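Local coordinates for protein aminotransferase (Streptomyces pactum, PDB 4ZM4) that belongs to the class-III aminotransferases, dimeric proteins of the pyridoxal-phosphate-dependent fold type I, and binds pyridoxal-5'-phosphate, at residues 253-258 with 277-281; 121-126 with 286-290; 109-113 with 261-266; 72-78 with 323-328. The protein carries 1 engineered substitution. One frame throughout, in Å; residues are numbered along the deposited sequence.

Contact 1 (253-258 with 277-281); sequences VITGFR and LSRVM. Engineered in segment 277-281: R279 (natural residue Lys). With P3B ((3E,4R,5R)-4,5-dihydroxy-3-{[(Z)-{3-hydroxy-2-methyl-5-[(phosphonooxy)methyl]pyridin-4(1H)-ylidene}methyl]imino}cyclohex-1-ene-1-carboxylic acid), chain H.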
# COMPACT_ATOMS: atom_id res chain seq x y z
N VAL B 253 -2.61 13.49 -4.52
CA VAL B 253 -2.63 12.12 -5.04
C VAL B 253 -3.27 12.12 -6.42
O VAL B 253 -2.76 11.50 -7.33
CB VAL B 253 -3.39 11.16 -4.08
CG1 VAL B 253 -3.94 9.93 -4.81
CG2 VAL B 253 -2.46 10.70 -2.96
N ILE B 254 -4.33 12.90 -6.58
CA ILE B 254 -4.98 13.04 -7.87
C ILE B 254 -4.43 14.24 -8.67
O ILE B 254 -4.09 14.08 -9.85
CB ILE B 254 -6.51 13.14 -7.71
CG1 ILE B 254 -7.07 11.74 -7.44
CG2 ILE B 254 -7.16 13.70 -8.96
CD1 ILE B 254 -8.54 11.76 -7.06
N THR B 255 -4.33 15.42 -8.05
CA THR B 255 -3.95 16.63 -8.78
C THR B 255 -2.46 16.72 -9.21
O THR B 255 -2.12 17.38 -10.21
CB THR B 255 -4.30 17.91 -8.00
OG1 THR B 255 -3.68 17.85 -6.71
CG2 THR B 255 -5.76 18.05 -7.84
N GLY B 256 -1.58 16.02 -8.50
CA GLY B 256 -0.14 16.06 -8.84
C GLY B 256 0.19 15.50 -10.21
O GLY B 256 -0.30 14.44 -10.59
N PHE B 257 0.97 16.24 -10.96
CA PHE B 257 1.29 15.91 -12.36
C PHE B 257 0.08 15.73 -13.23
O PHE B 257 0.17 15.13 -14.31
CB PHE B 257 2.16 14.66 -12.47
CG PHE B 257 3.22 14.57 -11.42
CD1 PHE B 257 4.38 15.33 -11.51
CD2 PHE B 257 3.05 13.74 -10.33
CE1 PHE B 257 5.33 15.25 -10.53
CE2 PHE B 257 4.02 13.65 -9.35
CZ PHE B 257 5.16 14.40 -9.45
N ARG B 258 -1.04 16.33 -12.85
CA ARG B 258 -2.29 16.19 -13.62
C ARG B 258 -2.85 17.56 -14.05
O ARG B 258 -3.08 17.79 -15.24
CB ARG B 258 -3.30 15.41 -12.76
CG ARG B 258 -4.76 15.54 -13.10
CD ARG B 258 -5.14 14.84 -14.38
NE ARG B 258 -5.02 13.38 -14.31
CZ ARG B 258 -5.36 12.56 -15.31
NH1 ARG B 258 -5.90 13.05 -16.43
NH2 ARG B 258 -5.19 11.25 -15.19
N LEU B 277 1.81 12.53 -2.93
CA LEU B 277 1.76 12.20 -4.37
C LEU B 277 1.54 10.73 -4.60
O LEU B 277 1.94 9.89 -3.76
CB LEU B 277 3.07 12.60 -5.03
CG LEU B 277 3.51 14.06 -4.89
CD1 LEU B 277 4.98 14.19 -5.31
CD2 LEU B 277 2.64 14.98 -5.70
N SER B 278 0.92 10.39 -5.74
CA SER B 278 0.74 9.00 -6.19
C SER B 278 0.24 9.03 -7.65
O SER B 278 0.47 9.99 -8.36
CB SER B 278 -0.24 8.26 -5.28
OG SER B 278 -0.32 6.88 -5.58
N ARG B 279 -0.42 7.98 -8.11
CA ARG B 279 -1.22 8.00 -9.36
C ARG B 279 -0.41 8.27 -10.61
O ARG B 279 0.18 7.35 -11.14
CB ARG B 279 -2.39 8.98 -9.27
CG ARG B 279 -3.30 8.71 -8.11
CD ARG B 279 -4.24 7.56 -8.31
NE ARG B 279 -4.64 7.11 -6.98
CZ ARG B 279 -5.81 7.33 -6.39
NH1 ARG B 279 -6.82 7.98 -6.97
NH2 ARG B 279 -5.97 6.84 -5.16
N VAL B 280 -0.41 9.51 -11.10
CA VAL B 280 0.29 9.84 -12.34
C VAL B 280 1.78 9.55 -12.13
O VAL B 280 2.48 9.11 -13.05
CB VAL B 280 0.07 11.31 -12.78
CG1 VAL B 280 0.96 11.66 -13.96
CG2 VAL B 280 -1.38 11.54 -13.14
N MET B 281 2.26 9.79 -10.91
CA MET B 281 3.68 9.64 -10.59
C MET B 281 4.24 8.29 -11.01
O MET B 281 5.29 8.24 -11.58
CB MET B 281 3.91 9.84 -9.08
CG MET B 281 5.37 10.02 -8.68
SD MET B 281 5.48 10.34 -6.91
CE MET B 281 5.20 8.68 -6.26
OAH P3B H . -5.08 4.42 -0.84
PBA P3B H . -5.01 4.93 -2.34
OAI P3B H . -6.25 4.37 -2.96
OAC P3B H . -3.78 4.46 -3.09
OAQ P3B H . -5.12 6.59 -2.13
CAM P3B H . -6.01 7.20 -1.14
CAV P3B H . -6.31 8.46 -1.60
CAL P3B H . -5.65 9.53 -1.02
NAP P3B H . -5.90 10.80 -1.51
CAU P3B H . -6.78 11.01 -2.55
CAA P3B H . -7.05 12.27 -3.00
CAW P3B H . -7.44 9.99 -3.08
OAE P3B H . -8.29 10.26 -4.09
CAX P3B H . -7.23 8.67 -2.67
CAJ P3B H . -7.97 7.59 -3.27
NAO P3B H . -9.01 7.82 -4.13
CAT P3B H . -9.80 6.81 -4.61
CAK P3B H . -9.78 5.46 -4.17
CAS P3B H . -10.66 4.47 -4.63
CAR P3B H . -10.56 3.13 -4.21
OAD P3B H . -11.27 2.23 -4.69
OAB P3B H . -9.84 2.79 -3.30
CAN P3B H . -11.44 4.68 -5.69
CAY P3B H . -11.46 6.06 -6.36
OAF P3B H . -12.86 6.25 -6.65
CAZ P3B H . -10.83 7.25 -5.52
OAG P3B H . -10.44 8.46 -6.28
O HOH W 1 -1.58 12.27 -9.68

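Contact 2 (121-126 with 286-290); sequences NSGTEA and PVAAF. With P3B ((3E,4R,5R)-4,5-dihydroxy-3-{[(Z)-{3-hydroxy-2-methyl-5-[(phosphonooxy)methyl]pyridin-4(1H)-ylidene}methyl]imino}cyclohex-1-ene-1-carboxylic acid), chain H.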
# COMPACT_ATOMS: atom_id res chain seq x y z
N ASN B 121 3.51 2.62 -0.65
CA ASN B 121 2.82 1.82 -1.68
C ASN B 121 1.51 2.45 -2.13
O ASN B 121 1.00 2.08 -3.18
CB ASN B 121 2.54 0.42 -1.14
CG ASN B 121 3.79 -0.25 -0.66
OD1 ASN B 121 4.69 -0.55 -1.45
ND2 ASN B 121 3.88 -0.49 0.66
N SER B 122 0.96 3.37 -1.35
CA SER B 122 -0.40 3.88 -1.61
C SER B 122 -0.62 5.26 -1.02
O SER B 122 0.10 5.67 -0.11
CB SER B 122 -1.39 2.93 -0.98
OG SER B 122 -1.26 2.97 0.42
N GLY B 123 -1.60 5.99 -1.55
CA GLY B 123 -1.96 7.27 -0.99
C GLY B 123 -2.38 7.18 0.46
O GLY B 123 -2.10 8.07 1.27
N THR B 124 -3.07 6.11 0.80
CA THR B 124 -3.51 5.88 2.14
C THR B 124 -2.29 5.84 3.09
O THR B 124 -2.30 6.48 4.16
CB THR B 124 -4.37 4.59 2.22
OG1 THR B 124 -5.64 4.83 1.60
CG2 THR B 124 -4.59 4.13 3.65
N GLU B 125 -1.29 5.05 2.72
CA GLU B 125 -0.06 4.93 3.54
C GLU B 125 0.69 6.26 3.61
O GLU B 125 1.13 6.67 4.68
CB GLU B 125 0.89 3.84 2.98
CG GLU B 125 0.47 2.42 3.21
CD GLU B 125 1.46 1.40 2.66
OE1 GLU B 125 2.38 1.78 1.87
OE2 GLU B 125 1.33 0.21 3.01
N ALA B 126 0.82 6.92 2.47
CA ALA B 126 1.54 8.19 2.40
C ALA B 126 0.88 9.26 3.26
O ALA B 126 1.57 9.99 3.98
CB ALA B 126 1.66 8.66 0.99
N PRO B 286 1.75 0.44 -8.24
CA PRO B 286 1.42 0.88 -6.88
C PRO B 286 2.58 1.58 -6.16
O PRO B 286 3.56 0.92 -5.75
CB PRO B 286 1.00 -0.40 -6.18
CG PRO B 286 1.04 -1.46 -7.21
CD PRO B 286 1.91 -1.01 -8.32
N VAL B 287 2.51 2.90 -6.10
CA VAL B 287 3.55 3.74 -5.52
C VAL B 287 2.98 5.10 -5.15
O VAL B 287 2.06 5.58 -5.78
CB VAL B 287 4.76 3.92 -6.47
CG1 VAL B 287 4.36 4.64 -7.74
CG2 VAL B 287 5.91 4.65 -5.79
N ALA B 288 3.51 5.66 -4.07
CA ALA B 288 3.11 6.96 -3.57
C ALA B 288 4.31 7.57 -2.85
O ALA B 288 5.32 6.91 -2.66
CB ALA B 288 1.96 6.82 -2.59
N ALA B 289 4.19 8.84 -2.50
CA ALA B 289 5.24 9.53 -1.77
C ALA B 289 4.64 10.67 -0.97
O ALA B 289 3.58 11.20 -1.32
CB ALA B 289 6.30 10.09 -2.74
N PHE B 290 5.35 11.10 0.04
CA PHE B 290 5.05 12.39 0.64
C PHE B 290 6.35 13.11 0.88
O PHE B 290 7.38 12.47 1.11
CB PHE B 290 4.19 12.26 1.92
CG PHE B 290 4.89 11.61 3.04
CD1 PHE B 290 5.06 10.23 3.06
CD2 PHE B 290 5.37 12.35 4.11
CE1 PHE B 290 5.70 9.62 4.11
CE2 PHE B 290 6.03 11.74 5.15
CZ PHE B 290 6.17 10.37 5.16
OAH P3B H . -5.08 4.42 -0.84
PBA P3B H . -5.01 4.93 -2.34
OAI P3B H . -6.25 4.37 -2.96
OAC P3B H . -3.78 4.46 -3.09
OAQ P3B H . -5.12 6.59 -2.13
CAM P3B H . -6.01 7.20 -1.14
CAV P3B H . -6.31 8.46 -1.60
CAL P3B H . -5.65 9.53 -1.02
NAP P3B H . -5.90 10.80 -1.51
CAU P3B H . -6.78 11.01 -2.55
CAA P3B H . -7.05 12.27 -3.00
CAW P3B H . -7.44 9.99 -3.08
OAE P3B H . -8.29 10.26 -4.09
CAX P3B H . -7.23 8.67 -2.67
CAJ P3B H . -7.97 7.59 -3.27
NAO P3B H . -9.01 7.82 -4.13
CAT P3B H . -9.80 6.81 -4.61
CAK P3B H . -9.78 5.46 -4.17
CAS P3B H . -10.66 4.47 -4.63
CAR P3B H . -10.56 3.13 -4.21
OAD P3B H . -11.27 2.23 -4.69
OAB P3B H . -9.84 2.79 -3.30
CAN P3B H . -11.44 4.68 -5.69
CAY P3B H . -11.46 6.06 -6.36
OAF P3B H . -12.86 6.25 -6.65
CAZ P3B H . -10.83 7.25 -5.52
OAG P3B H . -10.44 8.46 -6.28
O HOH W 2 5.45 0.56 -4.02

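Contact 3 (109-113 with 261-266); sequences ELVPG and RGGAQE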
# COMPACT_ATOMS: atom_id res chain seq x y z
N GLU B 109 12.54 18.37 -8.76
CA GLU B 109 12.63 19.28 -9.91
C GLU B 109 11.25 19.71 -10.33
O GLU B 109 11.02 20.88 -10.57
CB GLU B 109 13.34 18.59 -11.10
CG GLU B 109 13.79 19.57 -12.16
CD GLU B 109 14.15 18.92 -13.51
OE1 GLU B 109 14.64 17.77 -13.55
OE2 GLU B 109 13.94 19.57 -14.53
N LEU B 110 10.33 18.75 -10.43
CA LEU B 110 9.01 19.02 -10.94
C LEU B 110 8.05 19.63 -9.91
O LEU B 110 7.07 20.30 -10.29
CB LEU B 110 8.41 17.72 -11.57
CG LEU B 110 8.74 17.40 -13.04
CD1 LEU B 110 10.17 17.68 -13.42
CD2 LEU B 110 8.42 15.96 -13.35
N VAL B 111 8.28 19.42 -8.62
CA VAL B 111 7.33 19.92 -7.59
C VAL B 111 7.98 20.96 -6.71
O VAL B 111 8.93 20.66 -6.00
CB VAL B 111 6.72 18.81 -6.71
CG1 VAL B 111 5.55 19.36 -5.89
CG2 VAL B 111 6.21 17.69 -7.61
N PRO B 112 7.45 22.21 -6.78
CA PRO B 112 8.03 23.37 -6.08
C PRO B 112 8.31 23.12 -4.60
O PRO B 112 9.44 23.30 -4.13
CB PRO B 112 6.94 24.47 -6.22
CG PRO B 112 6.05 24.03 -7.35
CD PRO B 112 6.22 22.55 -7.54
N GLY B 113 7.27 22.71 -3.88
CA GLY B 113 7.33 22.57 -2.42
C GLY B 113 8.02 21.32 -1.90
O GLY B 113 7.94 21.06 -0.71
N ARG B 261 2.17 20.48 -14.42
CA ARG B 261 3.35 19.64 -14.20
C ARG B 261 3.70 19.56 -12.71
O ARG B 261 3.98 18.49 -12.17
CB ARG B 261 4.53 20.19 -15.02
CG ARG B 261 5.64 19.17 -15.25
CD ARG B 261 6.81 19.77 -16.01
NE ARG B 261 7.65 20.61 -15.15
CZ ARG B 261 8.93 20.89 -15.38
NH1 ARG B 261 9.57 21.65 -14.51
NH2 ARG B 261 9.56 20.43 -16.43
N GLY B 262 3.66 20.71 -12.03
CA GLY B 262 3.88 20.81 -10.59
C GLY B 262 2.61 20.81 -9.76
O GLY B 262 2.58 21.33 -8.64
N GLY B 263 1.54 20.22 -10.30
CA GLY B 263 0.29 20.04 -9.58
C GLY B 263 -0.47 21.32 -9.33
O GLY B 263 -0.18 22.36 -9.93
N ALA B 264 -1.42 21.24 -8.38
CA ALA B 264 -2.20 22.41 -7.97
C ALA B 264 -1.34 23.48 -7.29
O ALA B 264 -1.64 24.64 -7.36
CB ALA B 264 -3.35 21.96 -7.07
N GLN B 265 -0.33 23.04 -6.54
CA GLN B 265 0.72 23.89 -6.01
C GLN B 265 1.15 24.96 -6.98
O GLN B 265 1.18 26.14 -6.65
CB GLN B 265 1.95 23.01 -5.79
CG GLN B 265 2.37 22.89 -4.37
CD GLN B 265 3.32 21.74 -4.18
OE1 GLN B 265 4.54 21.93 -4.13
NE2 GLN B 265 2.77 20.53 -4.00
N GLU B 266 1.52 24.52 -8.18
CA GLU B 266 2.05 25.35 -9.22
C GLU B 266 0.91 26.10 -9.86
O GLU B 266 1.00 27.31 -10.07
CB GLU B 266 2.74 24.47 -10.29
CG GLU B 266 3.43 25.19 -11.42
CD GLU B 266 4.19 24.22 -12.32
OE1 GLU B 266 5.40 23.97 -12.08
OE2 GLU B 266 3.58 23.68 -13.27
O HOH W 3 12.77 21.92 -14.79
O HOH W 4 7.05 21.87 -12.84

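Contact 4 (72-78 with 323-328); sequences FGYADRE and AMLGKI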
# COMPACT_ATOMS: atom_id res chain seq x y z
N PHE B 72 -1.27 9.11 -20.11
CA PHE B 72 -1.03 8.76 -21.50
C PHE B 72 -1.83 7.53 -21.96
O PHE B 72 -1.56 6.96 -23.01
CB PHE B 72 0.47 8.47 -21.70
CG PHE B 72 1.36 9.60 -21.27
CD1 PHE B 72 1.42 10.78 -22.03
CD2 PHE B 72 2.15 9.50 -20.13
CE1 PHE B 72 2.25 11.83 -21.64
CE2 PHE B 72 2.98 10.55 -19.75
CZ PHE B 72 3.03 11.71 -20.50
N GLY B 73 -2.78 7.07 -21.15
CA GLY B 73 -3.56 5.88 -21.50
C GLY B 73 -2.97 4.61 -20.99
O GLY B 73 -1.91 4.59 -20.38
N TYR B 74 -3.70 3.53 -21.21
CA TYR B 74 -3.34 2.22 -20.72
C TYR B 74 -2.20 1.63 -21.55
O TYR B 74 -2.03 2.00 -22.72
CB TYR B 74 -4.52 1.28 -20.83
CG TYR B 74 -5.69 1.56 -19.90
CD1 TYR B 74 -5.51 1.74 -18.54
CD2 TYR B 74 -7.01 1.55 -20.39
CE1 TYR B 74 -6.59 1.97 -17.72
CE2 TYR B 74 -8.08 1.77 -19.55
CZ TYR B 74 -7.87 1.97 -18.22
OH TYR B 74 -8.94 2.17 -17.38
N ALA B 75 -1.45 0.69 -20.97
CA ALA B 75 -0.36 -0.01 -21.70
C ALA B 75 0.65 0.94 -22.37
O ALA B 75 0.95 0.80 -23.57
CB ALA B 75 -0.93 -0.97 -22.74
N ASP B 76 1.13 1.92 -21.60
CA ASP B 76 2.11 2.90 -22.09
C ASP B 76 3.45 2.19 -22.17
O ASP B 76 4.05 1.91 -21.13
CB ASP B 76 2.15 4.12 -21.14
CG ASP B 76 2.96 5.30 -21.69
OD1 ASP B 76 3.15 6.29 -20.96
OD2 ASP B 76 3.41 5.27 -22.85
N ARG B 77 3.92 1.91 -23.38
CA ARG B 77 5.14 1.11 -23.57
C ARG B 77 6.42 1.74 -23.03
O ARG B 77 7.27 1.05 -22.46
CB ARG B 77 5.29 0.67 -25.04
CG ARG B 77 4.39 -0.53 -25.38
CD ARG B 77 4.61 -1.13 -26.77
NE ARG B 77 5.78 -2.03 -26.83
CZ ARG B 77 5.82 -3.26 -26.31
NH1 ARG B 77 4.78 -3.79 -25.66
NH2 ARG B 77 6.93 -3.98 -26.44
N GLU B 78 6.56 3.05 -23.18
CA GLU B 78 7.71 3.77 -22.65
C GLU B 78 7.89 3.57 -21.16
O GLU B 78 8.99 3.72 -20.65
CB GLU B 78 7.59 5.27 -22.94
CG GLU B 78 7.74 5.62 -24.40
CD GLU B 78 7.37 7.05 -24.68
OE1 GLU B 78 6.15 7.35 -24.69
OE2 GLU B 78 8.28 7.89 -24.89
N ALA B 323 10.76 6.61 -15.11
CA ALA B 323 10.28 6.57 -16.50
C ALA B 323 9.10 7.53 -16.73
O ALA B 323 9.06 8.23 -17.75
CB ALA B 323 9.88 5.15 -16.89
N MET B 324 8.18 7.60 -15.77
CA MET B 324 6.96 8.38 -15.97
C MET B 324 7.25 9.84 -15.85
O MET B 324 6.86 10.63 -16.70
CB MET B 324 5.89 7.96 -14.96
CG MET B 324 4.54 8.62 -15.16
SD MET B 324 3.75 8.25 -16.75
CE MET B 324 2.07 8.82 -16.40
N LEU B 325 7.97 10.22 -14.79
CA LEU B 325 8.28 11.63 -14.60
C LEU B 325 9.33 12.10 -15.64
O LEU B 325 9.30 13.25 -16.06
CB LEU B 325 8.72 11.92 -13.18
CG LEU B 325 7.71 11.70 -12.05
CD1 LEU B 325 8.22 12.22 -10.72
CD2 LEU B 325 6.38 12.35 -12.38
N GLY B 326 10.24 11.20 -16.04
CA GLY B 326 11.16 11.47 -17.14
C GLY B 326 10.44 11.76 -18.43
O GLY B 326 10.71 12.77 -19.09
N LYS B 327 9.47 10.92 -18.76
CA LYS B 327 8.61 11.17 -19.93
C LYS B 327 7.86 12.51 -19.88
O LYS B 327 7.88 13.26 -20.87
CB LYS B 327 7.58 10.06 -20.10
CG LYS B 327 6.61 10.28 -21.23
CD LYS B 327 5.90 9.00 -21.61
CE LYS B 327 4.85 9.25 -22.67
NZ LYS B 327 4.11 7.99 -22.96
N ILE B 328 7.21 12.79 -18.75
CA ILE B 328 6.46 14.06 -18.59
C ILE B 328 7.38 15.30 -18.74
O ILE B 328 7.04 16.30 -19.39
CB ILE B 328 5.76 14.12 -17.22
CG1 ILE B 328 4.59 13.14 -17.19
CG2 ILE B 328 5.29 15.54 -16.90
CD1 ILE B 328 3.99 12.96 -15.81

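Contact 1 (253-258 with 277-281)
V253 and R279 carry the end of this contact that faces the ligand, an apolar branch laid against a flat cation. R279, an engineered residue where the natural sequence has lysine, bends at chi2 (-77°), and its guanidinium comes to lie with one face on V253 CG1, which sits 3.5 Å above the plane over its centre. NH1 of R279 is hydrogen-bonded to the carbonyl of Y67, which helps to fix the rotation of the group.

Apolar packing makes up the opposite end. F257 sends CB against V280 CG1 at 3.6 Å, while its CE2 meets M281 CB at 3.8 Å and L277 CD2 at 4.1 Å. L110 and L325 close round the same ring from two neighbouring helices.

No direct hydrogen bond links the two segments; polar bridging falls to a water held between the two loops. It lies 2.7 Å from V253 O and 2.7 Å from G256 O, well placed to donate to either, and takes a weak bond from V280 N. S278 OG bonds instead to V287 O and to Y311 of the second subunit.

V253 and I254 both touch P3B. CB of V253 is 3.6 Å from NAP of the P3B pyridine ring, and I254 CD1 reaches to 3.3 Å from OAE of P3B. Two loops leaving neighbouring parallel strands of the large sheet thus form part of the wall of the P3B pocket, an arrangement characteristic of fold type I aminotransferases.

Contact 2 (121-126 with 286-290)
The turn N121-S122 that opens helix 123-138 lies over the start of strand 288-292, with CA of N121 only 4.4 Å from CA of V287, yet no direct hydrogen bond crosses between the segments. Small side chains permit this approach. CB of A288 presses to 3.3 Å from S122 O, and A126 CB rests 4.0 Å from A288 CB. The F290 ring meets the carbonyl of A126 obliquely, its CD1 lying 3.6 Å from A126 O; chi1 of 67° sets CG between the backbone N and the carbonyl carbon, and swings the ring toward the helix. A water donating to both N121 OD1 and P286 O supplies the polar link.

Within the turn, E125 OE1 receives two donors: the backbone N of N121 nearly along the C-O axis, and ND2 of N121 at 3.0 Å on the syn side. S122 OG caps the helix by accepting from E125 N at 3.1 Å, and also bonds to E125 of the second subunit across the dimer interface.

The N-terminal end of the helix faces the phosphate of P3B. G123 N donates to OAC of P3B at 3.1 Å, and T124 gives both its backbone N and OG1 to OAH of P3B, the latter at 2.5 Å. G309 and V310 of the second subunit also bond to P3B. The helix end forms part of the phosphate-binding cup of fold type I pyridoxal-phosphate enzymes.

Contact 3 (109-113 with 261-266)
E109 and R261 face each other through a water, which donates to E109 OE2 at 2.6 Å and accepts from R261 NH1; the two charged groups themselves do not touch, and E109 OE1 is taken by a salt bridge to R329. L110 meets the same arginine with a methyl group. Its CD1 stands 4.0 Å above the R261 guanidinium plane, over the centre, the two side chains crossing at about a right angle. R261 runs straight as far as chi3 (77°), where it bends, and the edge of its flat group is then met in plane by both waters. The second of these accepts from R261 NE at 2.7 Å and lies within bonding distance of E266 OE1 (2.8 Å) and the carbonyl of L110. That carbonyl also lies 3.2 Å from CA of G262, a close backbone approach made where there is no side chain.

Here helix 98-110 of the class-III aminotransferase fold ends, and V111 is the first residue to leave its helical course. The loop that follows runs beside the beginning of helix 263-267. CG1 of V111 packs 3.3 Å from OE1 of Q265, and the P112 ring crosses the same glutamine obliquely, its CD also near the carbonyl of G262. At G113 the backbone N donates to Q265 OE1 at 2.9 Å, meeting the oxygen almost in line with its C=O bond (172°). The glutamine backbone N, for its part, is held by E252, as is that of A264.

Contact 4 (72-78 with 323-328)
K327 runs over one face of the F72 ring, in the direction opposite to the phenylalanine side chain, and the dense part of the contact is built round this pair. CE of the lysine sits 3.5 Å from the ring centroid, almost exactly on the normal, a CH-pi contact, while NZ lies 3.9 Å from the centroid and makes a cation-pi interaction over the same face. The lysine chain is extended throughout, with CG anti to the backbone N (chi1 177°), and its methylenes slide past the phenyl group before the ammonium arrives over the ring near F72 CG. M324 comes at the ring edge: SD lies in the ring plane, 5.0 Å from the centroid, in a Met-aromatic contact, with CE 3.8 Å from F72 CD2. Near the plane, I328 CG1 approaches CZ of F72.

In this class-III aminotransferase the contact joins the loop entering helix 77-89 to the later part of helix 315-329. D76, at the N-cap position of helix 77-89, turns its carboxylate to K327 rather than to its own helix.

The polar side, where E78 is exposed, is held by charge: K327 NZ lies 2.8 Å from D76 OD1 on its syn lone pair and 2.8 Å from E78 OE1, which it meets from above the carboxylate plane (39° out of it). The two acids would be expected to favour the charged lysine. Looser is A323, its CB 4.1 Å from E78 O.

How the contacts relate
From the N terminus, segment 72-78 opens the widest loop, closed by contact 4 at helix 315-329, and the other three contacts nest inside it. Segment 109-113 follows, at the end of helix 98-110, then 121-126 at the head of helix 123-138. The chain returns through 253-258, 261-266, 277-281 and 286-290, so contact 3 crosses both contact 1 and contact 2, whereas contact 1 is nested within contact 2. Contacts 1 and 2 join at adjacent strands of the large sheet, L277 N lying 2.7 Å from A289 O, and share P3B. F257 packs on V111 and L325, tying contact 1 to contacts 3 and 4.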